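Local structure of tryptophan synthase alpha-subunit (Pyrococcus furiosus, 1GEQ) at residues A[160-165]-A[180-185]. The protein catalyses, as the alpha subunit of tryptophan synthase, the aldol cleavage of indoleglycerol phosphate to indole and glyceraldehyde 3-phosphate. Residues are numbered along the deposited sequence; the frame is centred on the assembly and turned at random.
Sequences VYLVSL and YDLLRR
Leu162 on strand 159-163 meets Leu182 and Leu183 of helix 177-189, and following it outward defines the contact. Leu162 CB lies 3.8 Å from Leu182 CD1. CG lies anti to the carbonyl carbon (chi1 -54°), which directs the branch point at the helix; from there Leu162 CD2 sits 3.9 Å from Leu182 CD2, while Leu162 CD1 reaches the helix backbone, 3.6 Å from Leu183 CA, and lies 4.1 Å from Leu183 CD1. Leu182 answers with both branches, its CD1 also coming within 3.8 Å of Val163 O, a buried carbonyl oxygen for which the model offers no partner. The segment axes approach to 9.0 Å and run nearly antiparallel (158°), as expected for a strand and the following helix in a beta-alpha unit of a TIM barrel; Val194 and Val196 of the next strand also touch Leu162. Were Leu162 cut back to an alanine, Leu182 CD2 and Leu183 CA would lose their methyl partners, and a gap is likely to open between strand and helix. On the helix, Asp181 forms salt bridges to Arg184 and Arg185, OD1 receiving Arg185 NH1 at 2.6 Å. These bridges do not reach the strand: the two segments join through leucine packing, without hydrogen bonds or ion pairs.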
loop_
_atom_site.group_PDB
_atom_site.type_symbol
_atom_site.label_atom_id
_atom_site.label_comp_id
_atom_site.label_asym_id
_atom_site.label_seq_id
_atom_site.Cartn_x
_atom_site.Cartn_y
_atom_site.Cartn_z
ATOM N N VAL A 160 -9.371 5.272 1.712
ATOM C CA VAL A 160 -9.522 4.350 2.820
ATOM C C VAL A 160 -9.080 2.972 2.344
ATOM O O VAL A 160 -9.534 2.486 1.308
ATOM C CB VAL A 160 -10.991 4.293 3.295
ATOM C CG1 VAL A 160 -11.151 3.230 4.364
ATOM C CG2 VAL A 160 -11.402 5.666 3.840
ATOM N N TYR A 161 -8.189 2.346 3.101
ATOM C CA TYR A 161 -7.688 1.037 2.716
ATOM C C TYR A 161 -8.312 -0.069 3.572
ATOM O O TYR A 161 -8.091 -0.141 4.773
ATOM C CB TYR A 161 -6.158 1.039 2.833
ATOM C CG TYR A 161 -5.459 -0.234 2.406
ATOM C CD1 TYR A 161 -5.947 -1.013 1.358
ATOM C CD2 TYR A 161 -4.265 -0.626 3.011
ATOM C CE1 TYR A 161 -5.257 -2.150 0.922
ATOM C CE2 TYR A 161 -3.568 -1.759 2.578
ATOM C CZ TYR A 161 -4.072 -2.510 1.538
ATOM O OH TYR A 161 -3.393 -3.637 1.137
ATOM N N LEU A 162 -9.112 -0.912 2.931
ATOM C CA LEU A 162 -9.782 -2.018 3.613
ATOM C C LEU A 162 -8.912 -3.268 3.491
ATOM O O LEU A 162 -8.485 -3.629 2.394
ATOM C CB LEU A 162 -11.146 -2.299 2.971
ATOM C CG LEU A 162 -12.122 -1.123 2.835
ATOM C CD1 LEU A 162 -13.489 -1.643 2.368
ATOM C CD2 LEU A 162 -12.248 -0.412 4.149
ATOM N N VAL A 163 -8.655 -3.933 4.613
ATOM C CA VAL A 163 -7.833 -5.135 4.577
ATOM C C VAL A 163 -8.538 -6.300 5.266
ATOM O O VAL A 163 -9.517 -6.103 5.993
ATOM C CB VAL A 163 -6.462 -4.908 5.270
ATOM C CG1 VAL A 163 -5.651 -3.868 4.505
ATOM C CG2 VAL A 163 -6.676 -4.466 6.718
ATOM N N SER A 164 -8.039 -7.509 5.038
ATOM C CA SER A 164 -8.623 -8.703 5.643
ATOM C C SER A 164 -7.911 -8.980 6.971
ATOM O O SER A 164 -6.745 -8.623 7.137
ATOM C CB SER A 164 -8.456 -9.887 4.686
ATOM O OG SER A 164 -9.515 -10.811 4.833
ATOM N N LEU A 165 -8.605 -9.635 7.907
ATOM C CA LEU A 165 -8.022 -9.921 9.220
ATOM C C LEU A 165 -6.570 -10.394 9.187
ATOM O O LEU A 165 -5.752 -9.918 9.972
ATOM C CB LEU A 165 -8.890 -10.932 9.980
ATOM C CG LEU A 165 -10.133 -10.322 10.642
ATOM C CD1 LEU A 165 -11.058 -11.420 11.141
ATOM C CD2 LEU A 165 -9.711 -9.407 11.776
ATOM N N TYR A 180 -16.168 -9.039 2.145
ATOM C CA TYR A 180 -17.176 -8.437 1.287
ATOM C C TYR A 180 -18.095 -7.567 2.135
ATOM O O TYR A 180 -18.552 -6.513 1.686
ATOM C CB TYR A 180 -18.003 -9.518 0.586
ATOM C CG TYR A 180 -17.353 -10.091 -0.652
ATOM C CD1 TYR A 180 -16.809 -11.375 -0.652
ATOM C CD2 TYR A 180 -17.294 -9.354 -1.824
ATOM C CE1 TYR A 180 -16.221 -11.907 -1.791
ATOM C CE2 TYR A 180 -16.704 -9.878 -2.977
ATOM C CZ TYR A 180 -16.175 -11.157 -2.952
ATOM O OH TYR A 180 -15.610 -11.687 -4.089
ATOM N N ASP A 181 -18.369 -8.016 3.359
ATOM C CA ASP A 181 -19.236 -7.265 4.256
ATOM C C ASP A 181 -18.600 -5.925 4.593
ATOM O O ASP A 181 -19.279 -4.892 4.634
ATOM C CB ASP A 181 -19.491 -8.042 5.555
ATOM C CG ASP A 181 -20.309 -7.244 6.563
ATOM O OD1 ASP A 181 -19.722 -6.674 7.510
ATOM O OD2 ASP A 181 -21.545 -7.171 6.394
ATOM N N LEU A 182 -17.296 -5.948 4.835
ATOM C CA LEU A 182 -16.563 -4.733 5.176
ATOM C C LEU A 182 -16.660 -3.741 4.001
ATOM O O LEU A 182 -16.845 -2.548 4.200
ATOM C CB LEU A 182 -15.096 -5.068 5.434
ATOM C CG LEU A 182 -14.222 -4.106 6.256
ATOM C CD1 LEU A 182 -12.780 -4.206 5.773
ATOM C CD2 LEU A 182 -14.709 -2.703 6.152
ATOM N N LEU A 183 -16.505 -4.252 2.784
ATOM C CA LEU A 183 -16.578 -3.410 1.588
ATOM C C LEU A 183 -17.977 -2.805 1.426
ATOM O O LEU A 183 -18.120 -1.613 1.174
ATOM C CB LEU A 183 -16.220 -4.237 0.345
ATOM C CG LEU A 183 -16.393 -3.555 -1.026
ATOM C CD1 LEU A 183 -15.591 -2.252 -1.084
ATOM C CD2 LEU A 183 -15.944 -4.527 -2.093
ATOM N N ARG A 184 -19.006 -3.636 1.581
ATOM C CA ARG A 184 -20.387 -3.177 1.463
ATOM C C ARG A 184 -20.648 -2.031 2.435
ATOM O O ARG A 184 -21.172 -0.983 2.054
ATOM C CB ARG A 184 -21.364 -4.319 1.765
ATOM C CG ARG A 184 -22.809 -3.986 1.413
ATOM C CD ARG A 184 -23.807 -4.885 2.133
ATOM N NE ARG A 184 -23.926 -4.533 3.548
ATOM C CZ ARG A 184 -23.500 -5.291 4.554
ATOM N NH1 ARG A 184 -22.917 -6.458 4.312
ATOM N NH2 ARG A 184 -23.653 -4.876 5.803
ATOM N N ARG A 185 -20.284 -2.247 3.696
ATOM C CA ARG A 185 -20.451 -1.252 4.748
ATOM C C ARG A 185 -19.677 0.021 4.425
ATOM O O ARG A 185 -20.189 1.131 4.577
ATOM C CB ARG A 185 -19.980 -1.831 6.100
ATOM C CG ARG A 185 -21.025 -2.696 6.799
ATOM C CD ARG A 185 -20.401 -3.687 7.769
ATOM N NE ARG A 185 -19.352 -3.091 8.585
ATOM C CZ ARG A 185 -18.244 -3.725 8.947
ATOM N NH1 ARG A 185 -18.032 -4.971 8.565
ATOM N NH2 ARG A 185 -17.346 -3.114 9.693
#